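Local coordinates for putative lipoprotein (Bacteroides thetaiotaomicron, PDB 4Q1Z) that is of unknown function but is a putative lipoprotein of the DUF4876 family, built from two domains rich in beta strand, at residues F110-Y115 and G344-L349; G263-I268 and A322-G327; V311-N316 and G332-G337. All coordinates share one frame; numbering follows the deposited sequence.

Contact 1: F110-Y115 and G344-L349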
loop_
_atom_site.group_PDB
_atom_site.type_symbol
_atom_site.label_atom_id
_atom_site.label_comp_id
_atom_site.label_asym_id
_atom_site.label_seq_id
_atom_site.Cartn_x
_atom_site.Cartn_y
_atom_site.Cartn_z
ATOM N N PHE A 110 -1.180 1.120 1.326
ATOM C CA PHE A 110 -1.572 2.443 1.841
ATOM C C PHE A 110 -0.637 2.744 2.996
ATOM O O PHE A 110 -0.708 2.068 4.025
ATOM C CB PHE A 110 -3.046 2.428 2.313
ATOM C CG PHE A 110 -4.094 2.620 1.234
ATOM C CD1 PHE A 110 -4.283 3.867 0.633
ATOM C CD2 PHE A 110 -4.942 1.578 0.871
ATOM C CE1 PHE A 110 -5.263 4.045 -0.353
ATOM C CE2 PHE A 110 -5.915 1.755 -0.114
ATOM C CZ PHE A 110 -6.068 2.985 -0.724
ATOM N N LYS A 111 0.287 3.679 2.816
ATOM C CA LYS A 111 1.289 4.005 3.848
ATOM C C LYS A 111 0.744 5.013 4.917
ATOM O O LYS A 111 0.993 4.872 6.120
ATOM C CB LYS A 111 2.547 4.569 3.154
ATOM C CG LYS A 111 3.741 4.777 4.055
ATOM C CD LYS A 111 4.923 5.287 3.248
ATOM C CE LYS A 111 5.857 6.136 4.062
ATOM N NZ LYS A 111 5.191 7.351 4.577
ATOM N N GLU A 112 0.073 6.065 4.440
ATOM C CA GLU A 112 -0.464 7.142 5.253
ATOM C C GLU A 112 -1.721 7.630 4.593
ATOM O O GLU A 112 -1.739 7.742 3.361
ATOM C CB GLU A 112 0.581 8.276 5.389
ATOM C CG GLU A 112 0.131 9.462 6.243
ATOM C CD GLU A 112 1.097 9.914 7.324
ATOM O OE1 GLU A 112 2.250 9.425 7.350
ATOM O OE2 GLU A 112 0.686 10.745 8.165
ATOM N N ILE A 113 -2.777 7.908 5.407
ATOM C CA ILE A 113 -4.079 8.417 4.958
ATOM C C ILE A 113 -4.565 9.544 5.900
ATOM O O ILE A 113 -4.559 9.381 7.127
ATOM C CB ILE A 113 -5.157 7.266 4.840
ATOM C CG1 ILE A 113 -4.674 6.092 3.934
ATOM C CG2 ILE A 113 -6.512 7.826 4.362
ATOM C CD1 ILE A 113 -5.540 4.793 3.958
ATOM N N TYR A 114 -4.999 10.683 5.314
ATOM C CA TYR A 114 -5.553 11.806 6.068
ATOM C C TYR A 114 -6.896 12.156 5.444
ATOM O O TYR A 114 -6.946 12.455 4.259
ATOM C CB TYR A 114 -4.568 12.970 6.110
ATOM C CG TYR A 114 -5.127 14.264 6.662
ATOM C CD1 TYR A 114 -5.788 14.299 7.894
ATOM C CD2 TYR A 114 -4.923 15.468 5.998
ATOM C CE1 TYR A 114 -6.262 15.498 8.424
ATOM C CE2 TYR A 114 -5.407 16.663 6.511
ATOM C CZ TYR A 114 -6.087 16.672 7.715
ATOM O OH TYR A 114 -6.558 17.862 8.205
ATOM N N TYR A 115 -7.995 12.047 6.224
ATOM C CA TYR A 115 -9.375 12.187 5.716
ATOM C C TYR A 115 -10.359 13.065 6.518
ATOM O O TYR A 115 -11.435 13.370 5.990
ATOM C CB TYR A 115 -10.020 10.773 5.652
ATOM C CG TYR A 115 -10.075 10.027 6.980
ATOM C CD1 TYR A 115 -11.076 10.295 7.915
ATOM C CD2 TYR A 115 -9.161 9.014 7.276
ATOM C CE1 TYR A 115 -11.106 9.649 9.148
ATOM C CE2 TYR A 115 -9.204 8.335 8.494
ATOM C CZ TYR A 115 -10.189 8.648 9.424
ATOM O OH TYR A 115 -10.268 7.992 10.632
ATOM N N GLY A 344 -4.453 12.126 11.224
ATOM C CA GLY A 344 -4.595 11.009 10.316
ATOM C C GLY A 344 -4.174 9.688 10.910
ATOM O O GLY A 344 -4.121 9.523 12.134
ATOM N N ILE A 345 -3.886 8.742 10.012
ATOM C CA ILE A 345 -3.473 7.376 10.310
ATOM C C ILE A 345 -2.195 7.076 9.493
ATOM O O ILE A 345 -2.031 7.545 8.365
ATOM C CB ILE A 345 -4.634 6.346 10.054
ATOM C CG1 ILE A 345 -5.154 6.396 8.593
ATOM C CG2 ILE A 345 -5.794 6.505 11.093
ATOM C CD1 ILE A 345 -5.871 5.207 8.101
ATOM N N ALA A 346 -1.273 6.342 10.091
ATOM C CA ALA A 346 -0.018 6.014 9.445
ATOM C C ALA A 346 0.306 4.528 9.662
ATOM O O ALA A 346 0.207 4.041 10.780
ATOM C CB ALA A 346 1.095 6.914 9.992
ATOM N N ARG A 347 0.661 3.806 8.597
ATOM C CA ARG A 347 1.005 2.378 8.684
ATOM C C ARG A 347 2.295 2.199 9.479
ATOM O O ARG A 347 3.240 2.984 9.315
ATOM C CB ARG A 347 1.139 1.785 7.283
ATOM C CG ARG A 347 1.092 0.286 7.202
ATOM C CD ARG A 347 0.490 -0.172 5.877
ATOM N NE ARG A 347 -0.316 -1.355 6.146
ATOM C CZ ARG A 347 -1.501 -1.616 5.631
ATOM N NH1 ARG A 347 -2.015 -0.827 4.706
ATOM N NH2 ARG A 347 -2.174 -2.680 6.022
ATOM N N LYS A 348 2.303 1.193 10.378
ATOM C CA LYS A 348 3.437 0.841 11.234
ATOM C C LYS A 348 4.503 0.163 10.428
ATOM O O LYS A 348 4.191 -0.563 9.488
ATOM C CB LYS A 348 3.004 -0.102 12.382
ATOM C CG LYS A 348 2.151 0.542 13.463
ATOM C CD LYS A 348 1.686 -0.535 14.445
ATOM C CE LYS A 348 0.575 -0.053 15.343
ATOM N NZ LYS A 348 -0.013 -1.181 16.103
ATOM N N LEU A 349 5.759 0.365 10.826
ATOM C CA LEU A 349 6.926 -0.264 10.228
ATOM C C LEU A 349 7.033 -1.697 10.702
ATOM O O LEU A 349 6.691 -1.987 11.850
ATOM C CB LEU A 349 8.190 0.505 10.639
ATOM C CG LEU A 349 8.387 1.876 10.025
ATOM C CD1 LEU A 349 9.355 2.695 10.845
ATOM C CD2 LEU A 349 8.906 1.766 8.646
#

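Contact 2: G263-I268 and A322-G327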
loop_
_atom_site.group_PDB
_atom_site.type_symbol
_atom_site.label_atom_id
_atom_site.label_comp_id
_atom_site.label_asym_id
_atom_site.label_seq_id
_atom_site.Cartn_x
_atom_site.Cartn_y
_atom_site.Cartn_z
ATOM N N GLY A 263 -14.263 8.688 8.442
ATOM C CA GLY A 263 -13.533 7.493 8.061
ATOM C C GLY A 263 -14.252 6.789 6.936
ATOM O O GLY A 263 -15.451 6.479 7.028
ATOM N N GLY A 264 -13.514 6.580 5.855
ATOM C CA GLY A 264 -13.997 5.868 4.680
ATOM C C GLY A 264 -13.340 4.511 4.587
ATOM O O GLY A 264 -12.407 4.225 5.342
ATOM N N ALA A 265 -13.865 3.651 3.689
ATOM C CA ALA A 265 -13.321 2.326 3.391
ATOM C C ALA A 265 -12.623 2.450 2.023
ATOM O O ALA A 265 -13.273 2.770 1.025
ATOM C CB ALA A 265 -14.425 1.277 3.392
ATOM N N TYR A 266 -11.280 2.332 2.017
ATOM C CA TYR A 266 -10.420 2.561 0.835
ATOM C C TYR A 266 -9.844 1.283 0.291
ATOM O O TYR A 266 -9.377 0.454 1.060
ATOM C CB TYR A 266 -9.247 3.515 1.223
ATOM C CG TYR A 266 -9.681 4.661 2.121
ATOM C CD1 TYR A 266 -10.494 5.689 1.634
ATOM C CD2 TYR A 266 -9.329 4.690 3.470
ATOM C CE1 TYR A 266 -10.944 6.715 2.465
ATOM C CE2 TYR A 266 -9.737 5.745 4.302
ATOM C CZ TYR A 266 -10.571 6.738 3.800
ATOM O OH TYR A 266 -11.023 7.764 4.598
ATOM N N VAL A 267 -9.820 1.141 -1.038
ATOM C CA VAL A 267 -9.197 -0.006 -1.712
ATOM C C VAL A 267 -8.402 0.452 -2.930
ATOM O O VAL A 267 -8.810 1.370 -3.642
ATOM C CB VAL A 267 -10.172 -1.168 -2.133
ATOM C CG1 VAL A 267 -10.760 -1.901 -0.929
ATOM C CG2 VAL A 267 -11.267 -0.698 -3.085
ATOM N N ILE A 268 -7.296 -0.257 -3.199
ATOM C CA ILE A 268 -6.525 -0.147 -4.433
ATOM C C ILE A 268 -6.522 -1.546 -5.017
ATOM O O ILE A 268 -6.344 -2.524 -4.272
ATOM C CB ILE A 268 -5.132 0.511 -4.362
ATOM C CG1 ILE A 268 -4.231 -0.092 -3.234
ATOM C CG2 ILE A 268 -5.281 2.067 -4.310
ATOM C CD1 ILE A 268 -2.763 0.143 -3.394
ATOM N N ALA A 322 -19.952 -2.169 12.187
ATOM C CA ALA A 322 -20.353 -1.303 11.099
ATOM C C ALA A 322 -19.328 -1.341 9.915
ATOM O O ALA A 322 -19.193 -0.364 9.168
ATOM C CB ALA A 322 -20.498 0.110 11.636
ATOM N N LYS A 323 -18.631 -2.480 9.742
ATOM C CA LYS A 323 -17.626 -2.673 8.683
ATOM C C LYS A 323 -18.242 -2.865 7.282
ATOM O O LYS A 323 -19.294 -3.493 7.153
ATOM C CB LYS A 323 -16.744 -3.891 9.016
ATOM C CG LYS A 323 -15.674 -3.576 10.043
ATOM C CD LYS A 323 -14.768 -4.751 10.434
ATOM C CE LYS A 323 -14.047 -5.523 9.318
ATOM N NZ LYS A 323 -13.234 -4.678 8.392
ATOM N N ARG A 324 -17.565 -2.346 6.232
ATOM C CA ARG A 324 -17.972 -2.522 4.831
ATOM C C ARG A 324 -16.802 -3.094 3.991
ATOM O O ARG A 324 -16.992 -3.426 2.821
ATOM C CB ARG A 324 -18.570 -1.245 4.188
ATOM C CG ARG A 324 -17.748 0.053 4.245
ATOM C CD ARG A 324 -18.157 0.843 5.457
ATOM N NE ARG A 324 -17.762 2.240 5.383
ATOM C CZ ARG A 324 -16.770 2.799 6.067
ATOM N NH1 ARG A 324 -15.996 2.063 6.856
ATOM N NH2 ARG A 324 -16.536 4.098 5.960
ATOM N N VAL A 325 -15.610 -3.250 4.589
ATOM C CA VAL A 325 -14.494 -3.890 3.903
ATOM C C VAL A 325 -14.628 -5.400 4.216
ATOM O O VAL A 325 -14.733 -5.782 5.401
ATOM C CB VAL A 325 -13.069 -3.335 4.272
ATOM C CG1 VAL A 325 -11.965 -4.099 3.545
ATOM C CG2 VAL A 325 -12.939 -1.845 3.979
ATOM N N PRO A 326 -14.615 -6.275 3.186
ATOM C CA PRO A 326 -14.626 -7.715 3.471
ATOM C C PRO A 326 -13.437 -8.108 4.380
ATOM O O PRO A 326 -12.304 -7.650 4.173
ATOM C CB PRO A 326 -14.537 -8.339 2.078
ATOM C CG PRO A 326 -15.028 -7.252 1.133
ATOM C CD PRO A 326 -14.494 -6.013 1.735
ATOM N N GLY A 327 -13.744 -8.907 5.415
ATOM C CA GLY A 327 -12.828 -9.374 6.454
ATOM C C GLY A 327 -11.507 -9.937 5.976
ATOM O O GLY A 327 -10.487 -9.753 6.647
#

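Contact 3: V311-N316 and G332-G337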
loop_
_atom_site.group_PDB
_atom_site.type_symbol
_atom_site.label_atom_id
_atom_site.label_comp_id
_atom_site.label_asym_id
_atom_site.label_seq_id
_atom_site.Cartn_x
_atom_site.Cartn_y
_atom_site.Cartn_z
ATOM N N VAL A 311 -8.200 -0.544 3.539
ATOM C CA VAL A 311 -8.145 0.109 4.860
ATOM C C VAL A 311 -9.559 0.511 5.287
ATOM O O VAL A 311 -10.200 1.348 4.634
ATOM C CB VAL A 311 -7.172 1.330 4.912
ATOM C CG1 VAL A 311 -7.105 1.937 6.323
ATOM C CG2 VAL A 311 -5.782 0.939 4.431
ATOM N N GLU A 312 -10.020 -0.048 6.412
ATOM C CA GLU A 312 -11.338 0.269 6.976
ATOM C C GLU A 312 -11.221 1.354 8.025
ATOM O O GLU A 312 -10.918 1.047 9.176
ATOM C CB GLU A 312 -11.999 -0.989 7.587
ATOM C CG GLU A 312 -13.385 -0.765 8.168
ATOM C CD GLU A 312 -14.514 -1.336 7.338
ATOM O OE1 GLU A 312 -14.488 -2.563 7.089
ATOM O OE2 GLU A 312 -15.440 -0.574 6.965
ATOM N N ALA A 313 -11.510 2.617 7.661
ATOM C CA ALA A 313 -11.537 3.661 8.688
ATOM C C ALA A 313 -12.987 3.898 9.074
ATOM O O ALA A 313 -13.907 3.693 8.255
ATOM C CB ALA A 313 -10.849 4.940 8.235
ATOM N N VAL A 314 -13.193 4.197 10.375
ATOM C CA VAL A 314 -14.501 4.402 11.005
ATOM C C VAL A 314 -14.423 5.588 11.985
ATOM O O VAL A 314 -13.332 6.110 12.242
ATOM C CB VAL A 314 -15.024 3.122 11.718
ATOM C CG1 VAL A 314 -15.342 1.988 10.733
ATOM C CG2 VAL A 314 -14.081 2.669 12.829
ATOM N N ASN A 315 -15.601 6.011 12.504
ATOM C CA ASN A 315 -15.824 7.129 13.425
ATOM C C ASN A 315 -14.950 7.056 14.664
ATOM O O ASN A 315 -14.306 8.035 15.008
ATOM C CB ASN A 315 -17.299 7.175 13.870
ATOM C CG ASN A 315 -18.349 7.268 12.793
ATOM O OD1 ASN A 315 -18.358 6.531 11.806
ATOM N ND2 ASN A 315 -19.319 8.117 13.020
ATOM N N ASN A 316 -14.973 5.905 15.354
ATOM C CA ASN A 316 -14.249 5.642 16.601
ATOM C C ASN A 316 -14.195 4.148 16.860
ATOM O O ASN A 316 -14.603 3.376 15.997
ATOM C CB ASN A 316 -14.898 6.370 17.784
ATOM C CG ASN A 316 -16.389 6.327 17.784
ATOM O OD1 ASN A 316 -16.999 5.265 17.800
ATOM N ND2 ASN A 316 -17.004 7.490 17.688
ATOM N N GLY A 332 -10.167 -5.659 10.638
ATOM C CA GLY A 332 -10.360 -4.643 11.650
ATOM C C GLY A 332 -10.920 -3.323 11.173
ATOM O O GLY A 332 -11.573 -3.234 10.121
ATOM N N ILE A 333 -10.717 -2.306 12.042
ATOM C CA ILE A 333 -11.139 -0.907 11.934
ATOM C C ILE A 333 -10.057 -0.003 12.503
ATOM O O ILE A 333 -9.451 -0.334 13.533
ATOM C CB ILE A 333 -12.490 -0.653 12.673
ATOM C CG1 ILE A 333 -12.470 -1.104 14.170
ATOM C CG2 ILE A 333 -13.669 -1.236 11.924
ATOM C CD1 ILE A 333 -13.220 -0.137 15.188
ATOM N N THR A 334 -9.852 1.150 11.868
ATOM C CA THR A 334 -8.912 2.210 12.302
ATOM C C THR A 334 -9.734 3.489 12.416
ATOM O O THR A 334 -10.860 3.512 11.928
ATOM C CB THR A 334 -7.661 2.315 11.410
ATOM O OG1 THR A 334 -6.695 3.131 12.073
ATOM C CG2 THR A 334 -7.955 2.847 10.026
ATOM N N TRP A 335 -9.239 4.505 13.125
ATOM C CA TRP A 335 -10.008 5.738 13.384
ATOM C C TRP A 335 -9.107 6.828 13.932
ATOM O O TRP A 335 -7.946 6.569 14.245
ATOM C CB TRP A 335 -11.165 5.459 14.409
ATOM C CG TRP A 335 -10.683 5.067 15.785
ATOM C CD1 TRP A 335 -10.370 5.909 16.815
ATOM C CD2 TRP A 335 -10.339 3.741 16.231
ATOM N NE1 TRP A 335 -9.862 5.193 17.880
ATOM C CE2 TRP A 335 -9.836 3.859 17.552
ATOM C CE3 TRP A 335 -10.407 2.464 15.644
ATOM C CZ2 TRP A 335 -9.442 2.740 18.313
ATOM C CZ3 TRP A 335 -9.981 1.362 16.381
ATOM C CH2 TRP A 335 -9.528 1.501 17.707
ATOM N N VAL A 336 -9.659 8.049 14.070
ATOM C CA VAL A 336 -8.987 9.203 14.664
ATOM C C VAL A 336 -9.923 9.749 15.750
ATOM O O VAL A 336 -9.531 10.602 16.547
ATOM C CB VAL A 336 -8.499 10.289 13.674
ATOM C CG1 VAL A 336 -7.419 9.742 12.768
ATOM C CG2 VAL A 336 -9.647 10.905 12.883
ATOM N N GLY A 337 -11.140 9.217 15.776
ATOM C CA GLY A 337 -12.137 9.489 16.802
ATOM C C GLY A 337 -12.852 10.807 16.764
ATOM O O GLY A 337 -13.699 11.053 17.610
HETATM O O HOH W 1 -12.151 8.529 12.482
#

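Contact 1: F110-Y115 and G344-L349
Ile113 and Ile345 are the hydrogen-bonded pair of an antiparallel match between strands 108-114 and 344-347, neighbours in the large mixed sheet. Ile113 N donates to Ile345 O at 3.1 Å, and Ile345 N answers toward Ile113 O at 3.0 Å; farther along, Arg347 N reaches Lys111 O at 2.7 Å. The two isoleucine side chains lie side by side and point the same way. With CG1 of Ile345 set between its backbone N and carbonyl carbon (chi1 58°), that branch leans toward the first strand, where Ile345 CG1 stands 3.9 Å from Ile113 CB. The Tyr115 ring meets the same CG1 with its edge. On the other face, the non-hydrogen-bonded pair Glu112 and Ala346 brings Glu112 OE1 within 3.8 Å of Ala346 CB, while Glu112 OE2 forms a salt bridge with Arg388. Arg347 adds a side-chain bond: NH1 donates to a lone pair of Phe110 O at 3.2 Å, nearly straight (166°), with the oxygen lying in the guanidinium plane. That buried group also faces Asp309 through NH1 and both Asp370 and Asp377 through NH2, so its charge is probably well compensated and its rotation restricted. Gly344 suits its position, since a CB would run into Ile113 O. Beyond the pair, strand 131-136 borders 108-114, with Lys111 and Glu112 both opposite Glu133 in a classic beta bulge; strand 378-382 borders 344-347, and Tyr266 of strand 265-269 packs on Phe110 and Ile113.

Contact 2: G263-I268 and A322-G327
Ala265 meets both Arg324 and Val325 where the loop 322-327 lies across one face of the large mixed beta sheet, at strand 265-269. The tight part is small and centred on one methyl group. Ala265 CB packs 3.5 Å from Val325 CG2 and 3.6 Å from Arg324 CG, so the methyl touches both a valine branch and the root of the arginine chain. Val325 continues this apolar patch onto Ala310 and Leu152 of the strands on the two sides of 265-269. The loop then lifts off: Val267, although its CB also heads toward the loop, stays farther off, its CG1 5.1 Å from Val325 CG1, and Pro326 and Gly327 lead out to the more solvent-accessible side. Lys323 starts away from the strand and turns to Glu312. The arginine works differently from the valine. Its CG sits between the backbone N and the carbonyl carbon (chi1 54°), and a bend at chi2 folds the chain back along the strand, laying one guanidinium face over Ala265 N near the rim, where Arg324 NH2 is 3.5 Å from Ala265 N. NH1 forms a salt bridge with Glu312 and a bond to Ala313 O, NE bonds to Pro154 O, and NH2 to Gly155 O, so the group is held by the loop at Pro154 and Gly155 as well as by the adjacent residues Glu312 and Ala313. Gly263, whose backbone angles call for glycine, presents its carbonyl at the guanidinium edge: Arg324 NH2 donates to Gly263 O at 2.8 Å, a bond bent to 131° at the hydrogen.

Contact 3: V311-N316 and G332-G337
Val311 touches the second segment through one branch, its CG1 lying 3.9 Å from Thr334 CG2 as the two side chains cross obliquely. At Glu312 the aliphatic part of the side chain does the touching: CB packs against Gly332 O, and CG lies 3.8 Å from Ile333 CG2. The bend at chi2 turns its carboxylate away to Arg324 and Lys323. The carbonyl of Glu312 takes the amide of Thr334, N to O 2.9 Å, nearly along the C=O axis. Ala313 comes next and faces Thr334, with its CA-H directed at Thr334 O. Because Thr334 bonds to the residues before and after Ala313, the pairing is a single bridge of the parallel beta kind, laid against the edge strand 307-312 of the large mixed sheet; Ala313 also has a backbone bond to Gly264 of the segment leading into the neighbouring strand. Val314 N completes the bridge, donating to Thr334 O at 2.9 Å. Its side chain meets Ile333 at about a right angle, Val314 CG2 resting 3.7 Å from Ile333 CB while Val314 CG1 touches Ile333 CG2. Replacing Ile333 with an alanine would probably open a gap beside both Val314 branches and leave Glu312 CG without its apolar neighbour. Val314 O accepts a bond from a water at 2.7 Å, and that water in turn accepts from Val336 N, extending the link past the bridge. Asn315 O then receives a CA-H contact from Gly337. At Asn316 the backbone passes over one face of the Trp335 indole, Asn316 C lying 3.8 Å above the ring plane toward its rim; Arg380 makes a cation-pi contact with the same tryptophan.

In the fold
All three contacts reach the same large mixed sheet but treat it differently. Contact 1 is a regular strand pair within it, fully buried and closest to the centre of the chain. Contacts 2 and 3 join loop segments to the neighbouring strands 265-269 and 307-312, contact 2 across a face and contact 3 along an edge, where it runs out to partly exposed residues. Backbone bonds dominate contacts 1 and 3, whereas contact 2 rests on an arginine and a few methyl groups. Glu312 couples contacts 2 and 3 by charge; Tyr115 of contact 1 packs on Tyr266 and Gly263 of contact 2 and reaches Trp335 of contact 3.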